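Local coordinates for fat acid-binding protein (Eubacterium ventriosum, PDB 3NYI) that binds stearic acid and probably serves as a fatty-acid-binding protein of the DegV family, at residues A[138-143]-A[263-268]. Numbering follows the deposited sequence.
Sequences FVRMLE and KLDSET
Arg140 reaches from the last turns of helix 128-143 to Asp265, in the loop that leads from helix 246-260 to strand 270-271, and a single salt bridge joins the two segments. Its NH2 lies 2.7 Å from OD1 of Asp265 and donates a hydrogen bond that is short but bent, with an angle of 136° at the hydrogen. The acceptor sits at the edge of the guanidinium, nearly in its plane, whereas the nitrogen meets OD1 from above the carboxylate plane. The two flat groups are turned 42° against each other, and the bond is single-pronged, one nitrogen to one oxygen. Reach comes from the arginine chain: with CG anti to the carbonyl carbon (chi1 -69°) and the chain extended as far as NE, it bridges the 12.8 Å between CA of Arg140 and CA of Asp265.

Water adds a second link. One molecule accepts a hydrogen bond from NH2 of Arg140 at 3.2 Å and lies 2.6 Å from OG1 of Thr268, so NH2 serves both the carboxylate and the bridge to the threonine. On the helix side, NE forms a salt bridge with Asp136, one turn back, which helps fix the rotation of the guanidinium. A leucine in place of Arg140 would probably leave Asp265 without this counter-charge and the water without this N-H.

Ile237 of strand 236-242 touches both Arg140 and Asp265. The side chain of Asp265 lies about 14 Å from the bound stearic acid. The arrangement is a surface salt bridge backed by a water bridge, joining the helix that follows strand 119-123 of the first sheet to the edge of the second, consistent with a contact between the two lobes of a DegV protein.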
ATOM      1  N   PHE A 138       0.861  -6.007 -12.616  1.00 25.38           N
ATOM      2  CA  PHE A 138      -0.225  -6.791 -13.189  1.00 24.34           C
ATOM      3  C   PHE A 138      -0.855  -6.064 -14.375  1.00 24.68           C
ATOM      4  O   PHE A 138      -1.104  -6.664 -15.415  1.00 26.11           O
ATOM      5  CB  PHE A 138      -1.303  -7.091 -12.126  1.00 24.32           C
ATOM      6  CG  PHE A 138      -2.086  -8.331 -12.419  1.00 35.32           C
ATOM      7  CD1 PHE A 138      -1.572  -9.576 -12.084  1.00 40.14           C
ATOM      8  CD2 PHE A 138      -3.317  -8.259 -13.056  1.00 43.67           C
ATOM      9  CE1 PHE A 138      -2.269 -10.729 -12.372  1.00 43.55           C
ATOM     10  CE2 PHE A 138      -4.028  -9.411 -13.346  1.00 49.07           C
ATOM     11  CZ  PHE A 138      -3.504 -10.648 -13.002  1.00 51.33           C
ATOM     12  N   VAL A 139      -1.117  -4.769 -14.207  1.00 23.20           N
ATOM     13  CA  VAL A 139      -1.638  -3.943 -15.296  1.00 28.45           C
ATOM     14  C   VAL A 139      -0.700  -3.989 -16.506  1.00 33.04           C
ATOM     15  O   VAL A 139      -1.148  -4.133 -17.648  1.00 36.77           O
ATOM     16  CB  VAL A 139      -1.851  -2.479 -14.856  1.00 27.47           C
ATOM     17  CG1 VAL A 139      -2.083  -1.576 -16.076  1.00 32.83           C
ATOM     18  CG2 VAL A 139      -3.013  -2.381 -13.859  1.00 26.93           C
ATOM     19  N   ARG A 140       0.597  -3.884 -16.246  1.00 33.21           N
ATOM     20  CA  ARG A 140       1.604  -3.976 -17.313  1.00 36.25           C
ATOM     21  C   ARG A 140       1.539  -5.307 -18.060  1.00 36.14           C
ATOM     22  O   ARG A 140       1.514  -5.337 -19.295  1.00 32.86           O
ATOM     23  CB  ARG A 140       3.007  -3.779 -16.756  1.00 33.95           C
ATOM     24  CG  ARG A 140       3.308  -2.378 -16.268  1.00 38.82           C
ATOM     25  CD  ARG A 140       4.670  -2.337 -15.590  1.00 40.09           C
ATOM     26  NE  ARG A 140       4.954  -1.021 -15.025  1.00 38.68           N
ATOM     27  CZ  ARG A 140       6.075  -0.346 -15.254  1.00 44.00           C
ATOM     28  NH1 ARG A 140       7.023  -0.868 -16.031  1.00 35.86           N
ATOM     29  NH2 ARG A 140       6.249   0.848 -14.706  1.00 39.31           N
HETATM   30  N   MSE A 141       1.513  -6.409 -17.313  1.00 29.23           N
HETATM   31  CA  MSE A 141       1.506  -7.738 -17.930  1.00 28.99           C
HETATM   32  C   MSE A 141       0.330  -7.942 -18.866  1.00 32.74           C
HETATM   33  O   MSE A 141       0.499  -8.427 -19.994  1.00 34.55           O
HETATM   34  CB  MSE A 141       1.592  -8.851 -16.869  1.00 26.00           C
HETATM   35  CG  MSE A 141       2.956  -8.888 -16.157  1.00 22.94           C
HETATM   36 SE   MSE A 141       3.171 -10.411 -14.941  0.82 34.47          SE
HETATM   37  CE  MSE A 141       2.190  -9.689 -13.409  1.00 78.75           C
ATOM     38  N   LEU A 142      -0.859  -7.563 -18.401  1.00 30.81           N
ATOM     39  CA  LEU A 142      -2.062  -7.678 -19.207  1.00 36.82           C
ATOM     40  C   LEU A 142      -2.031  -6.759 -20.420  1.00 36.53           C
ATOM     41  O   LEU A 142      -2.432  -7.160 -21.502  1.00 39.55           O
ATOM     42  CB  LEU A 142      -3.311  -7.409 -18.360  1.00 34.48           C
ATOM     43  CG  LEU A 142      -3.473  -8.381 -17.190  1.00 38.82           C
ATOM     44  CD1 LEU A 142      -4.841  -8.210 -16.539  1.00 47.00           C
ATOM     45  CD2 LEU A 142      -3.275  -9.821 -17.646  1.00 36.94           C
ATOM     46  N   GLU A 143      -1.550  -5.533 -20.252  1.00 37.15           N
ATOM     47  CA  GLU A 143      -1.444  -4.626 -21.393  1.00 49.25           C
ATOM     48  C   GLU A 143      -0.384  -5.091 -22.395  1.00 49.60           C
ATOM     49  O   GLU A 143      -0.520  -4.872 -23.603  1.00 49.79           O
ATOM     50  CB  GLU A 143      -1.210  -3.184 -20.928  1.00 59.00           C
ATOM     51  CG  GLU A 143      -2.391  -2.657 -20.101  1.00 70.40           C
ATOM     52  CD  GLU A 143      -2.339  -1.164 -19.818  1.00 69.98           C
ATOM     53  OE1 GLU A 143      -1.349  -0.507 -20.213  1.00 70.69           O
ATOM     54  OE2 GLU A 143      -3.302  -0.656 -19.192  1.00 61.69           O
ATOM     55  N   LYS A 263      15.761   6.491 -11.872  1.00 36.27           N
ATOM     56  CA  LYS A 263      14.676   7.414 -12.144  1.00 33.33           C
ATOM     57  C   LYS A 263      13.398   6.776 -11.618  1.00 32.20           C
ATOM     58  O   LYS A 263      13.089   5.633 -11.949  1.00 36.31           O
ATOM     59  CB  LYS A 263      14.574   7.684 -13.643  1.00 34.12           C
ATOM     60  CG  LYS A 263      15.534   8.763 -14.132  1.00 59.00           C
ATOM     61  CD  LYS A 263      14.973  10.156 -13.866  1.00 74.53           C
ATOM     62  CE  LYS A 263      16.020  11.238 -14.090  1.00 84.47           C
ATOM     63  NZ  LYS A 263      17.061  11.240 -13.018  1.00 88.73           N
ATOM     64  N   LEU A 264      12.662   7.505 -10.790  1.00 32.59           N
ATOM     65  CA  LEU A 264      11.432   6.963 -10.219  1.00 30.42           C
ATOM     66  C   LEU A 264      10.404   6.652 -11.292  1.00 29.43           C
ATOM     67  O   LEU A 264      10.329   7.340 -12.311  1.00 30.39           O
ATOM     68  CB  LEU A 264      10.830   7.945  -9.213  1.00 35.24           C
ATOM     69  CG  LEU A 264      11.701   8.312  -8.007  1.00 34.87           C
ATOM     70  CD1 LEU A 264      10.947   9.299  -7.111  1.00 28.37           C
ATOM     71  CD2 LEU A 264      12.096   7.055  -7.228  1.00 31.96           C
ATOM     72  N   ASP A 265       9.594   5.624 -11.068  1.00 28.35           N
ATOM     73  CA  ASP A 265       8.424   5.434 -11.909  1.00 35.28           C
ATOM     74  C   ASP A 265       7.290   6.243 -11.310  1.00 38.10           C
ATOM     75  O   ASP A 265       6.670   5.832 -10.337  1.00 32.95           O
ATOM     76  CB  ASP A 265       8.056   3.960 -12.039  1.00 39.66           C
ATOM     77  CG  ASP A 265       8.694   3.318 -13.262  1.00 56.76           C
ATOM     78  OD1 ASP A 265       7.940   2.866 -14.155  1.00 62.46           O
ATOM     79  OD2 ASP A 265       9.948   3.291 -13.341  1.00 49.07           O
ATOM     80  N   SER A 266       7.033   7.408 -11.895  1.00 31.12           N
ATOM     81  CA  SER A 266       6.180   8.398 -11.253  1.00 32.37           C
ATOM     82  C   SER A 266       4.718   7.987 -11.193  1.00 34.10           C
ATOM     83  O   SER A 266       3.971   8.467 -10.339  1.00 36.00           O
ATOM     84  CB  SER A 266       6.336   9.761 -11.938  1.00 37.01           C
ATOM     85  OG  SER A 266       6.077   9.648 -13.321  1.00 39.93           O
ATOM     86  N   GLU A 267       4.303   7.102 -12.094  1.00 30.12           N
ATOM     87  CA  GLU A 267       2.911   6.663 -12.105  1.00 33.58           C
ATOM     88  C   GLU A 267       2.509   6.040 -10.772  1.00 27.64           C
ATOM     89  O   GLU A 267       1.355   6.153 -10.349  1.00 24.27           O
ATOM     90  CB  GLU A 267       2.652   5.662 -13.235  1.00 37.73           C
ATOM     91  CG  GLU A 267       2.199   6.282 -14.540  1.00 53.31           C
ATOM     92  CD  GLU A 267       1.415   5.297 -15.403  1.00 66.26           C
ATOM     93  OE1 GLU A 267       0.251   5.601 -15.739  1.00 64.15           O
ATOM     94  OE2 GLU A 267       1.957   4.216 -15.731  1.00 72.03           O
ATOM     95  N   THR A 268       3.468   5.391 -10.116  1.00 25.99           N
ATOM     96  CA  THR A 268       3.190   4.673  -8.868  1.00 27.69           C
ATOM     97  C   THR A 268       3.754   5.340  -7.613  1.00 26.93           C
ATOM     98  O   THR A 268       3.769   4.738  -6.543  1.00 30.01           O
ATOM     99  CB  THR A 268       3.633   3.198  -8.938  1.00 26.80           C
ATOM    100  OG1 THR A 268       4.911   3.104  -9.590  1.00 27.10           O
ATOM    101  CG2 THR A 268       2.599   2.381  -9.735  1.00 25.89           C
TER
HETATM  102  O   HOH W   1       5.197   1.897 -11.899  1.00 42.58           O